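Local coordinates for proteasome assembly chaperone family protein (PDB 3VR0), which acts as an archaeal proteasome activator, a homologue of proteasome assembly factors that probably works by binding the proteasome, at residues A59-F62 with A63-Y66; S94-D97 with E98-D101; L127-V130 with Q131-T135; A223-A226 with V227-V231. One frame throughout, in Å; residues are numbered along the deposited sequence.

Interaction 1: residues A59-F62 with A63-Y66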
ATOM      1  N   ALA C  59     -20.404  31.681   5.401  1.00 30.02           N
ATOM      2  CA  ALA C  59     -19.487  31.400   4.341  1.00 27.89           C
ATOM      3  C   ALA C  59     -20.204  30.562   3.288  1.00 26.83           C
ATOM      4  O   ALA C  59     -21.077  29.761   3.600  1.00 25.37           O
ATOM      5  CB  ALA C  59     -18.209  30.655   4.898  1.00 28.09           C
ATOM      6  N   LYS C  60     -19.829  30.741   2.028  1.00 25.67           N
ATOM      7  CA  LYS C  60     -20.549  30.055   0.962  1.00 25.64           C
ATOM      8  C   LYS C  60     -19.761  28.914   0.373  1.00 23.81           C
ATOM      9  O   LYS C  60     -18.590  29.085   0.027  1.00 23.22           O
ATOM     10  CB  LYS C  60     -20.834  31.064  -0.182  1.00 25.67           C
ATOM     11  CG  LYS C  60     -21.885  30.561  -1.145  1.00 33.77           C
ATOM     12  CD  LYS C  60     -21.454  30.755  -2.588  1.00 43.00           C
ATOM     13  CE  LYS C  60     -22.671  30.901  -3.515  1.00 49.42           C
ATOM     14  NZ  LYS C  60     -23.105  29.588  -4.114  1.00 52.61           N
ATOM     15  N   LYS C  61     -20.395  27.769   0.181  1.00 24.01           N
ATOM     16  CA  LYS C  61     -19.669  26.669  -0.443  1.00 24.96           C
ATOM     17  C   LYS C  61     -19.395  26.925  -1.929  1.00 24.35           C
ATOM     18  O   LYS C  61     -20.342  27.197  -2.661  1.00 23.28           O
ATOM     19  CB  LYS C  61     -20.442  25.380  -0.379  1.00 24.69           C
ATOM     20  CG  LYS C  61     -19.677  24.291  -1.131  1.00 28.64           C
ATOM     21  CD  LYS C  61     -20.051  22.877  -0.712  1.00 34.71           C
ATOM     22  CE  LYS C  61     -21.383  22.473  -1.258  1.00 37.69           C
ATOM     23  NZ  LYS C  61     -21.681  21.079  -0.794  1.00 44.43           N
ATOM     24  N   PHE C  62     -18.143  26.738  -2.372  1.00 22.76           N
ATOM     25  CA  PHE C  62     -17.815  26.911  -3.797  1.00 22.08           C
ATOM     26  C   PHE C  62     -17.059  25.807  -4.527  1.00 22.49           C
ATOM     27  O   PHE C  62     -16.933  25.885  -5.760  1.00 23.13           O
ATOM     28  CB  PHE C  62     -17.098  28.219  -4.056  1.00 21.14           C
ATOM     29  CG  PHE C  62     -15.650  28.269  -3.571  1.00 19.69           C
ATOM     30  CD1 PHE C  62     -14.617  28.286  -4.471  1.00 14.37           C
ATOM     31  CD2 PHE C  62     -15.355  28.358  -2.207  1.00 19.16           C
ATOM     32  CE1 PHE C  62     -13.339  28.394  -4.059  1.00 19.08           C
ATOM     33  CE2 PHE C  62     -14.063  28.489  -1.774  1.00 18.50           C
ATOM     34  CZ  PHE C  62     -13.050  28.477  -2.693  1.00 21.96           C
ATOM     35  N   ALA C  63     -16.537  24.809  -3.802  1.00 20.81           N
ATOM     36  CA  ALA C  63     -15.867  23.675  -4.447  1.00 20.86           C
ATOM     37  C   ALA C  63     -15.929  22.412  -3.572  1.00 21.59           C
ATOM     38  O   ALA C  63     -16.061  22.503  -2.365  1.00 19.99           O
ATOM     39  CB  ALA C  63     -14.417  24.017  -4.744  1.00 18.69           C
ATOM     40  N   GLU C  64     -15.848  21.241  -4.185  1.00 22.62           N
ATOM     41  CA  GLU C  64     -15.649  20.068  -3.372  1.00 25.34           C
ATOM     42  C   GLU C  64     -14.582  19.112  -3.914  1.00 24.32           C
ATOM     43  O   GLU C  64     -14.302  19.066  -5.126  1.00 23.60           O
ATOM     44  CB  GLU C  64     -16.985  19.424  -2.875  1.00 26.19           C
ATOM     45  CG  GLU C  64     -17.956  19.044  -3.875  1.00 33.48           C
ATOM     46  CD  GLU C  64     -19.410  18.975  -3.321  1.00 41.22           C
ATOM     47  OE1 GLU C  64     -19.692  19.296  -2.125  1.00 43.05           O
ATOM     48  OE2 GLU C  64     -20.276  18.573  -4.122  1.00 45.16           O
ATOM     49  N   LEU C  65     -13.909  18.443  -2.977  1.00 22.83           N
ATOM     50  CA  LEU C  65     -12.766  17.596  -3.318  1.00 22.24           C
ATOM     51  C   LEU C  65     -13.143  16.131  -3.152  1.00 22.32           C
ATOM     52  O   LEU C  65     -13.696  15.743  -2.142  1.00 22.93           O
ATOM     53  CB  LEU C  65     -11.569  17.983  -2.454  1.00 21.52           C
ATOM     54  CG  LEU C  65     -10.233  17.276  -2.691  1.00 23.53           C
ATOM     55  CD1 LEU C  65      -9.057  18.175  -2.272  1.00 21.29           C
ATOM     56  CD2 LEU C  65     -10.179  15.883  -1.924  1.00 20.01           C
ATOM     57  N   TYR C  66     -12.853  15.318  -4.144  1.00 21.64           N
ATOM     58  CA  TYR C  66     -13.003  13.894  -4.007  1.00 22.09           C
ATOM     59  C   TYR C  66     -11.651  13.261  -4.277  1.00 21.90           C
ATOM     60  O   TYR C  66     -10.866  13.775  -5.076  1.00 22.20           O
ATOM     61  CB  TYR C  66     -13.992  13.367  -5.061  1.00 22.98           C
ATOM     62  CG  TYR C  66     -15.404  13.985  -4.930  1.00 22.88           C
ATOM     63  CD1 TYR C  66     -16.334  13.439  -4.060  1.00 21.53           C
ATOM     64  CD2 TYR C  66     -15.757  15.145  -5.650  1.00 23.68           C
ATOM     65  CE1 TYR C  66     -17.619  14.004  -3.928  1.00 25.88           C
ATOM     66  CE2 TYR C  66     -17.057  15.739  -5.531  1.00 22.30           C
ATOM     67  CZ  TYR C  66     -17.965  15.164  -4.683  1.00 24.74           C
ATOM     68  OH  TYR C  66     -19.242  15.694  -4.581  1.00 30.24           O
TER
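Lys61 reaches along its own strand to Glu64, an ion pair made possible by a classic beta bulge at Phe62 and Ala63. Three residues apart on a regular strand, the two side chains would lie on opposite faces; here both leave the same one. Lys61 starts extended, CG anti to the backbone N (chi1 176°), then bends at the CG-CD bond (chi3 75°), which swings the ammonium group across to the carboxylate. Its NZ donates to Glu64 OE1 at 3.0 Å from the syn side, 33° out of the carboxylate plane, and CE follows at 3.7 Å from the same OE1. The ammonium has a second partner in Glu88, and Glu64 OE2 is bonded to Tyr25 OH. With a methionine at Lys61, the carboxylates of Glu64 and Glu88 would probably lose the positive charge they share. Phe62 comes next, its backbone kinked out of the extended form; its ring and the methyl of Ala63 fall together on the other face, CD1 4.3 Å from Ala63 CB. Both bulge residues lie opposite Phe89. Strand 60-66 thus runs between two antiparallel neighbours of the main sheet, strand 87-92 across the bulge and strand 21-24 on its other edge.

Interaction 2: residues S94-D97 with E98-D101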
ATOM      1  N   SER C  94     -14.674  39.483   2.738  1.00 30.86           N
ATOM      2  CA  SER C  94     -14.763  40.534   3.753  1.00 33.61           C
ATOM      3  C   SER C  94     -15.569  41.757   3.251  1.00 35.70           C
ATOM      4  O   SER C  94     -15.442  42.142   2.080  1.00 34.80           O
ATOM      5  CB  SER C  94     -13.379  41.019   4.127  1.00 33.84           C
ATOM      6  OG  SER C  94     -13.497  42.170   4.941  1.00 36.60           O
ATOM      7  N   PRO C  95     -16.362  42.386   4.142  1.00 38.27           N
ATOM      8  CA  PRO C  95     -17.085  43.603   3.712  1.00 40.59           C
ATOM      9  C   PRO C  95     -16.231  44.856   3.771  1.00 42.08           C
ATOM     10  O   PRO C  95     -16.723  45.928   3.433  1.00 43.45           O
ATOM     11  CB  PRO C  95     -18.260  43.693   4.693  1.00 40.06           C
ATOM     12  CG  PRO C  95     -17.807  42.945   5.909  1.00 40.53           C
ATOM     13  CD  PRO C  95     -16.596  42.090   5.563  1.00 37.82           C
ATOM     14  N   ASP C  96     -14.958  44.721   4.141  1.00 43.10           N
ATOM     15  CA  ASP C  96     -14.107  45.879   4.344  1.00 44.63           C
ATOM     16  C   ASP C  96     -12.631  45.580   4.105  1.00 45.82           C
ATOM     17  O   ASP C  96     -12.233  44.404   3.965  1.00 46.03           O
ATOM     18  CB  ASP C  96     -14.364  46.531   5.728  1.00 44.48           C
ATOM     19  CG  ASP C  96     -14.041  45.601   6.934  1.00 46.10           C
ATOM     20  OD1 ASP C  96     -12.844  45.274   7.152  1.00 45.29           O
ATOM     21  OD2 ASP C  96     -14.982  45.252   7.704  1.00 45.52           O
ATOM     22  N   ASP C  97     -11.833  46.650   4.070  1.00 46.30           N
ATOM     23  CA  ASP C  97     -10.402  46.613   3.774  1.00 46.68           C
ATOM     24  C   ASP C  97      -9.545  46.195   4.963  1.00 46.40           C
ATOM     25  O   ASP C  97      -8.329  46.005   4.824  1.00 46.00           O
ATOM     26  CB  ASP C  97      -9.938  47.999   3.313  1.00 47.62           C
ATOM     27  CG  ASP C  97     -10.182  48.236   1.834  1.00 52.08           C
ATOM     28  OD1 ASP C  97     -10.743  47.335   1.153  1.00 56.58           O
ATOM     29  OD2 ASP C  97      -9.806  49.328   1.342  1.00 55.62           O
ATOM     30  N   GLU C  98     -10.173  46.076   6.129  1.00 45.73           N
ATOM     31  CA  GLU C  98      -9.452  45.715   7.343  1.00 46.11           C
ATOM     32  C   GLU C  98      -9.601  44.219   7.752  1.00 44.16           C
ATOM     33  O   GLU C  98      -9.100  43.797   8.795  1.00 44.30           O
ATOM     34  CB  GLU C  98      -9.872  46.662   8.499  1.00 47.42           C
ATOM     35  CG  GLU C  98      -9.593  48.202   8.236  1.00 51.49           C
ATOM     36  CD  GLU C  98     -10.628  48.877   7.303  1.00 56.46           C
ATOM     37  OE1 GLU C  98     -11.860  48.841   7.600  1.00 57.82           O
ATOM     38  OE2 GLU C  98     -10.198  49.459   6.271  1.00 59.68           O
ATOM     39  N   HIS C  99     -10.321  43.432   6.960  1.00 41.73           N
ATOM     40  CA  HIS C  99     -10.426  41.993   7.220  1.00 39.15           C
ATOM     41  C   HIS C  99     -10.127  41.231   5.963  1.00 36.79           C
ATOM     42  O   HIS C  99     -10.457  41.676   4.860  1.00 36.38           O
ATOM     43  CB  HIS C  99     -11.791  41.649   7.770  1.00 39.88           C
ATOM     44  CG  HIS C  99     -12.076  42.329   9.070  1.00 44.10           C
ATOM     45  ND1 HIS C  99     -12.350  43.679   9.154  1.00 47.05           N
ATOM     46  CD2 HIS C  99     -12.057  41.870  10.344  1.00 46.55           C
ATOM     47  CE1 HIS C  99     -12.526  44.011  10.418  1.00 47.73           C
ATOM     48  NE2 HIS C  99     -12.350  42.934  11.162  1.00 47.99           N
ATOM     49  N   ARG C 100      -9.459  40.092   6.107  1.00 33.91           N
ATOM     50  CA  ARG C 100      -9.040  39.324   4.921  1.00 30.56           C
ATOM     51  C   ARG C 100     -10.208  38.485   4.471  1.00 27.85           C
ATOM     52  O   ARG C 100     -11.029  38.100   5.282  1.00 27.36           O
ATOM     53  CB  ARG C 100      -7.786  38.478   5.207  1.00 31.74           C
ATOM     54  CG  ARG C 100      -6.539  39.334   5.536  1.00 30.69           C
ATOM     55  CD  ARG C 100      -5.771  39.754   4.315  1.00 33.01           C
ATOM     56  NE  ARG C 100      -5.076  38.620   3.703  1.00 35.66           N
ATOM     57  CZ  ARG C 100      -3.962  38.050   4.177  1.00 35.19           C
ATOM     58  NH1 ARG C 100      -3.353  38.489   5.290  1.00 32.18           N
ATOM     59  NH2 ARG C 100      -3.436  37.030   3.523  1.00 33.74           N
ATOM     60  N   ASP C 101     -10.348  38.309   3.172  1.00 24.64           N
ATOM     61  CA  ASP C 101     -11.145  37.219   2.634  1.00 23.39           C
ATOM     62  C   ASP C 101     -10.632  35.816   3.157  1.00 23.25           C
ATOM     63  O   ASP C 101      -9.411  35.654   3.452  1.00 19.68           O
ATOM     64  CB  ASP C 101     -11.002  37.227   1.121  1.00 22.88           C
ATOM     65  CG  ASP C 101     -11.598  38.506   0.451  1.00 25.07           C
ATOM     66  OD1 ASP C 101     -12.423  39.228   1.078  1.00 27.51           O
ATOM     67  OD2 ASP C 101     -11.196  38.776  -0.693  1.00 24.81           O
TER
HETATM   68  O   HOH W   1     -13.440  41.642   0.046  1.00 38.92           O
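Asp96 and His99 form a histidine-carboxylate hydrogen bond inside a type I beta turn, at the loop that joins the antiparallel neighbours 87-92 and 102-107. His99 ND1 donates to the syn lone pair of Asp96 OD1 at 2.6 Å and 167°, with the oxygen close to the imidazole plane, although the carboxylate itself is turned steeply against the ring. The anti lone pair of the same OD1 takes the backbone N of Glu98 at 3.0 Å, an Asx turn with a more bent bond of 135°. Two donors thus fix the rotation of the Asp96 carboxylate. Its CG stands between the backbone N and carbonyl carbon (chi1 62°), which folds the group back over the turn instead of out into solvent. Glu98 OE1 comes within 3.7 Å of Asp96 OD1, its carboxylate nearly parallel to that of Asp96; this closeness of like charges is probably eased by the histidine, which may be protonated, since its NE2 is bonded to Gly236 O. One shell out, Ser94 OG donates to Asp96 O at 2.7 Å and steadies the residue that begins the turn. Ser94 is positioned in its turn by Asp101, whose other oxygen, OD2, is held by the backbone N of Tyr31. The base of the loop is closed where Ser94 N meets Asp101 OD1 at 2.8 Å, nearly along the C-O bond direction, and a water joins that OD1 to Ser94 O, 2.8 Å from the first and 2.9 Å from the second.

Interaction 3: residues L127-V130 with Q131-T135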
ATOM      1  N   LEU C 127      -3.498  22.818  -2.092  1.00 20.34           N
ATOM      2  CA  LEU C 127      -2.659  23.993  -2.246  1.00 22.30           C
ATOM      3  C   LEU C 127      -2.709  24.546  -3.675  1.00 22.21           C
ATOM      4  O   LEU C 127      -2.693  25.761  -3.803  1.00 21.86           O
ATOM      5  CB  LEU C 127      -1.199  23.805  -1.787  1.00 21.78           C
ATOM      6  CG  LEU C 127      -1.146  23.516  -0.268  1.00 26.30           C
ATOM      7  CD1 LEU C 127       0.146  22.897   0.113  1.00 23.84           C
ATOM      8  CD2 LEU C 127      -1.442  24.739   0.613  1.00 24.95           C
ATOM      9  N   ASP C 128      -2.731  23.691  -4.716  1.00 21.50           N
ATOM     10  CA  ASP C 128      -2.756  24.199  -6.104  1.00 23.16           C
ATOM     11  C   ASP C 128      -4.042  25.014  -6.307  1.00 22.47           C
ATOM     12  O   ASP C 128      -4.061  26.000  -7.014  1.00 22.45           O
ATOM     13  CB  ASP C 128      -2.747  23.084  -7.185  1.00 23.16           C
ATOM     14  CG  ASP C 128      -1.447  22.226  -7.193  1.00 27.47           C
ATOM     15  OD1 ASP C 128      -0.382  22.641  -6.669  1.00 26.66           O
ATOM     16  OD2 ASP C 128      -1.510  21.108  -7.731  1.00 29.83           O
ATOM     17  N   PHE C 129      -5.119  24.534  -5.743  1.00 21.76           N
ATOM     18  CA  PHE C 129      -6.401  25.153  -5.949  1.00 23.35           C
ATOM     19  C   PHE C 129      -6.455  26.557  -5.274  1.00 24.25           C
ATOM     20  O   PHE C 129      -6.836  27.532  -5.881  1.00 24.56           O
ATOM     21  CB  PHE C 129      -7.480  24.226  -5.408  1.00 22.41           C
ATOM     22  CG  PHE C 129      -8.864  24.801  -5.492  1.00 24.11           C
ATOM     23  CD1 PHE C 129      -9.391  25.238  -6.733  1.00 22.73           C
ATOM     24  CD2 PHE C 129      -9.620  24.968  -4.340  1.00 20.17           C
ATOM     25  CE1 PHE C 129     -10.692  25.786  -6.805  1.00 26.84           C
ATOM     26  CE2 PHE C 129     -10.941  25.507  -4.405  1.00 24.54           C
ATOM     27  CZ  PHE C 129     -11.468  25.927  -5.633  1.00 23.00           C
ATOM     28  N   VAL C 130      -6.019  26.624  -4.023  1.00 23.14           N
ATOM     29  CA  VAL C 130      -6.103  27.817  -3.213  1.00 23.45           C
ATOM     30  C   VAL C 130      -5.143  28.934  -3.725  1.00 24.01           C
ATOM     31  O   VAL C 130      -5.467  30.132  -3.667  1.00 24.10           O
ATOM     32  CB  VAL C 130      -5.956  27.303  -1.770  1.00 23.94           C
ATOM     33  CG1 VAL C 130      -4.712  27.701  -1.043  1.00 23.50           C
ATOM     34  CG2 VAL C 130      -7.270  27.168  -1.013  1.00 24.35           C
ATOM     35  N   GLN C 131      -3.997  28.540  -4.262  1.00 23.36           N
ATOM     36  CA  GLN C 131      -3.108  29.465  -4.929  1.00 24.80           C
ATOM     37  C   GLN C 131      -3.693  30.075  -6.224  1.00 25.05           C
ATOM     38  O   GLN C 131      -3.256  31.136  -6.634  1.00 25.61           O
ATOM     39  CB  GLN C 131      -1.759  28.810  -5.251  1.00 24.93           C
ATOM     40  CG  GLN C 131      -0.834  28.565  -4.046  1.00 25.60           C
ATOM     41  CD  GLN C 131       0.507  27.980  -4.510  1.00 29.50           C
ATOM     42  OE1 GLN C 131       0.582  26.840  -4.984  1.00 28.32           O
ATOM     43  NE2 GLN C 131       1.553  28.768  -4.400  1.00 27.17           N
ATOM     44  N   GLU C 132      -4.665  29.427  -6.856  1.00 24.68           N
ATOM     45  CA  GLU C 132      -5.319  30.083  -7.979  1.00 26.14           C
ATOM     46  C   GLU C 132      -6.002  31.374  -7.557  1.00 26.84           C
ATOM     47  O   GLU C 132      -6.226  32.210  -8.405  1.00 28.48           O
ATOM     48  CB  GLU C 132      -6.322  29.174  -8.680  1.00 25.49           C
ATOM     49  CG  GLU C 132      -5.676  27.930  -9.275  1.00 24.24           C
ATOM     50  CD  GLU C 132      -6.696  27.033  -9.915  1.00 31.10           C
ATOM     51  OE1 GLU C 132      -7.907  27.411 -10.051  1.00 29.45           O
ATOM     52  OE2 GLU C 132      -6.276  25.941 -10.315  1.00 32.97           O
ATOM     53  N   PHE C 133      -6.292  31.548  -6.259  1.00 26.44           N
ATOM     54  CA  PHE C 133      -6.979  32.751  -5.751  1.00 25.95           C
ATOM     55  C   PHE C 133      -6.028  33.714  -5.094  1.00 25.64           C
ATOM     56  O   PHE C 133      -6.437  34.651  -4.431  1.00 26.07           O
ATOM     57  CB  PHE C 133      -8.141  32.354  -4.832  1.00 24.74           C
ATOM     58  CG  PHE C 133      -9.155  31.549  -5.544  1.00 27.38           C
ATOM     59  CD1 PHE C 133     -10.160  32.181  -6.300  1.00 27.34           C
ATOM     60  CD2 PHE C 133      -9.041  30.147  -5.594  1.00 26.33           C
ATOM     61  CE1 PHE C 133     -11.070  31.396  -7.060  1.00 24.87           C
ATOM     62  CE2 PHE C 133      -9.944  29.372  -6.306  1.00 25.65           C
ATOM     63  CZ  PHE C 133     -10.957  29.999  -7.045  1.00 28.18           C
ATOM     64  N   GLY C 134      -4.737  33.465  -5.272  1.00 25.16           N
ATOM     65  CA  GLY C 134      -3.729  34.303  -4.676  1.00 23.37           C
ATOM     66  C   GLY C 134      -3.420  33.992  -3.216  1.00 22.97           C
ATOM     67  O   GLY C 134      -2.781  34.804  -2.578  1.00 24.48           O
ATOM     68  N   THR C 135      -3.895  32.879  -2.656  1.00 21.76           N
ATOM     69  CA  THR C 135      -3.587  32.503  -1.252  1.00 21.49           C
ATOM     70  C   THR C 135      -2.095  32.332  -0.984  1.00 22.33           C
ATOM     71  O   THR C 135      -1.389  31.659  -1.764  1.00 21.55           O
ATOM     72  CB  THR C 135      -4.236  31.184  -0.870  1.00 22.30           C
ATOM     73  OG1 THR C 135      -5.617  31.236  -1.225  1.00 21.54           O
ATOM     74  CG2 THR C 135      -4.085  30.898   0.652  1.00 18.72           C
TER
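Val130 and Thr135 meet where the chain leaves helix 116-131, in a turn that fits a Schellman motif although its outer, six-residue backbone bond, Thr135 N to Val130 O, is weak. Among the other backbone bonds, Gln131 N reaches Leu127 O at 3.1 Å in helical fashion, and Gly134 N closes a type I turn onto Gln131 O. Gly134 sits at positive phi, where a beta carbon would be jammed against the preceding carbonyl. The aromatic contact is a T-shaped stack: Phe133 points an edge at the face of Phe129, centroids 5.5 Å apart and planes at 80°, with Phe133 CE2 3.7 Å from Phe129 CE1. Phe129 also meets Phe89 edge-to-face, tying the helix to the sheet. Of the charged and polar ends, Asp128 and Gln131 share Arg203, while Glu132 pairs with Arg27. Apolar contact is made by Val130 CG1, 3.5 Å from Thr135 CB, beside Phe35 of strand 34-37. The threonine hydroxyl lies beside its own backbone N, anti to the carbonyl carbon (chi1 -50°), which aims it back at the helix. Val130 O is consequently gripped from opposite faces of its plane, by Phe133 N at 3.1 Å and by Thr135 OG1 at 2.7 Å.

Interaction 4: residues A223-A226 with V227-V231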
ATOM      1  N   ALA C 223     -12.615  22.618  23.404  1.00 37.33           N
ATOM      2  CA  ALA C 223     -11.303  22.915  22.868  1.00 35.81           C
ATOM      3  C   ALA C 223     -11.470  23.614  21.496  1.00 33.93           C
ATOM      4  O   ALA C 223     -10.705  24.502  21.151  1.00 33.38           O
ATOM      5  CB  ALA C 223     -10.376  21.658  22.814  1.00 35.22           C
ATOM      6  N   ALA C 224     -12.489  23.216  20.749  1.00 34.20           N
ATOM      7  CA  ALA C 224     -12.826  23.860  19.461  1.00 34.90           C
ATOM      8  C   ALA C 224     -13.038  25.374  19.686  1.00 35.17           C
ATOM      9  O   ALA C 224     -12.457  26.223  18.971  1.00 34.96           O
ATOM     10  CB  ALA C 224     -14.056  23.229  18.865  1.00 33.58           C
ATOM     11  N   LYS C 225     -13.815  25.701  20.722  1.00 35.26           N
ATOM     12  CA  LYS C 225     -14.017  27.095  21.124  1.00 35.92           C
ATOM     13  C   LYS C 225     -12.692  27.822  21.324  1.00 35.01           C
ATOM     14  O   LYS C 225     -12.467  28.920  20.776  1.00 34.59           O
ATOM     15  CB  LYS C 225     -14.914  27.192  22.383  1.00 36.96           C
ATOM     16  CG  LYS C 225     -15.081  28.652  22.862  1.00 40.28           C
ATOM     17  CD  LYS C 225     -16.267  28.829  23.791  1.00 43.23           C
ATOM     18  CE  LYS C 225     -16.201  30.186  24.466  1.00 44.76           C
ATOM     19  NZ  LYS C 225     -16.978  30.140  25.748  1.00 48.88           N
ATOM     20  N   ALA C 226     -11.789  27.195  22.071  1.00 33.73           N
ATOM     21  CA  ALA C 226     -10.525  27.839  22.375  1.00 32.79           C
ATOM     22  C   ALA C 226      -9.677  28.072  21.137  1.00 32.61           C
ATOM     23  O   ALA C 226      -9.048  29.128  20.983  1.00 32.19           O
ATOM     24  CB  ALA C 226      -9.760  27.022  23.377  1.00 33.00           C
ATOM     25  N   VAL C 227      -9.624  27.073  20.256  1.00 32.37           N
ATOM     26  CA  VAL C 227      -8.831  27.214  19.018  1.00 31.09           C
ATOM     27  C   VAL C 227      -9.435  28.334  18.156  1.00 30.23           C
ATOM     28  O   VAL C 227      -8.727  29.180  17.629  1.00 29.97           O
ATOM     29  CB  VAL C 227      -8.792  25.864  18.232  1.00 30.79           C
ATOM     30  CG1 VAL C 227      -8.269  26.072  16.814  1.00 29.33           C
ATOM     31  CG2 VAL C 227      -7.914  24.824  18.998  1.00 31.03           C
ATOM     32  N   LEU C 228     -10.747  28.318  18.036  1.00 30.47           N
ATOM     33  CA  LEU C 228     -11.459  29.253  17.176  1.00 32.10           C
ATOM     34  C   LEU C 228     -11.436  30.697  17.720  1.00 33.15           C
ATOM     35  O   LEU C 228     -11.495  31.655  16.922  1.00 33.27           O
ATOM     36  CB  LEU C 228     -12.903  28.802  16.971  1.00 31.24           C
ATOM     37  CG  LEU C 228     -13.585  29.689  15.932  1.00 33.06           C
ATOM     38  CD1 LEU C 228     -12.801  29.628  14.574  1.00 31.22           C
ATOM     39  CD2 LEU C 228     -15.003  29.276  15.790  1.00 31.45           C
ATOM     40  N   SER C 229     -11.360  30.841  19.062  1.00 32.94           N
ATOM     41  CA  SER C 229     -11.106  32.144  19.702  1.00 32.56           C
ATOM     42  C   SER C 229      -9.727  32.672  19.329  1.00 32.02           C
ATOM     43  O   SER C 229      -9.525  33.884  19.072  1.00 30.39           O
ATOM     44  CB  SER C 229     -11.231  32.039  21.243  1.00 33.16           C
ATOM     45  OG  SER C 229     -12.529  31.579  21.593  1.00 32.74           O
ATOM     46  N   ALA C 230      -8.748  31.770  19.292  1.00 31.27           N
ATOM     47  CA  ALA C 230      -7.421  32.230  18.906  1.00 30.48           C
ATOM     48  C   ALA C 230      -7.419  32.646  17.437  1.00 30.29           C
ATOM     49  O   ALA C 230      -6.883  33.694  17.098  1.00 31.01           O
ATOM     50  CB  ALA C 230      -6.355  31.179  19.185  1.00 30.48           C
ATOM     51  N   VAL C 231      -8.006  31.817  16.567  1.00 29.81           N
ATOM     52  CA  VAL C 231      -8.043  32.109  15.132  1.00 29.22           C
ATOM     53  C   VAL C 231      -8.875  33.397  14.833  1.00 29.14           C
ATOM     54  O   VAL C 231      -8.361  34.300  14.221  1.00 28.27           O
ATOM     55  CB  VAL C 231      -8.643  30.943  14.350  1.00 29.06           C
ATOM     56  CG1 VAL C 231      -8.902  31.372  12.862  1.00 29.04           C
ATOM     57  CG2 VAL C 231      -7.778  29.697  14.476  1.00 27.02           C
TER
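The flat groups joining Lys225 to Ser229 are peptide units, for no ring takes part: Ser229 N meets Lys225 O almost head-on, and Ser229 OG stands above the carbonyl plane, 44° out of it. This is an alpha-helical turn in helix 221-235, in which a serine hydroxyl doubles the backbone bond four residues back. Ser229 N and Ser229 OG each lie 2.8 Å from Lys225 O. The hydroxyl can fold inward because OG is placed beside its own N and anti to the carbonyl carbon (chi1 -58°). An alanine in place of Ser229 would keep the helical bond, but Lys225 O would probably lose its second donor. A gold ion lies about 4 Å from this side chain. Lys225 itself extends away from the turn, and its ammonium forms a salt bridge with Asp245 on helix 242-256. The other carbonyls take ordinary helical bonds, Val227 N to Ala223 O and Leu228 N to Ala224 O each being 2.9 Å. Small alanines let the helix come close to its surroundings: Ala223 and Ala224 pack on helix 45-57, where Val45 also touches Val227, while Val227 and Val231 lean on Met141 of strand 137-145. Of the two valine methyl groups on Val227, CG2 lies beside the backbone N, which brings it to 3.5 Å from Ala223 O.

How the interactions relate
The four contacts follow one another along the chain, all in its PAC2-family portion, and are spread around one mixed sheet. Interaction 1 lies in strand 60-66; interaction 2 is the loop between strands 87-92 and 102-107; interaction 3 ends helix 116-131; interaction 4 lies in helix 221-235. Only interactions 1 and 3 touch, their centres 14 Å apart: Phe62 CE1 lies 3.5 Å from Phe129 CZ, so the bulged strand and the helix end share an aromatic core. Interactions 3 and 4, with centres 25 Å apart, lie on opposite sides of the chain's centre, in keeping with helices packed on both faces of the sheet, while interaction 2 sits at the surface.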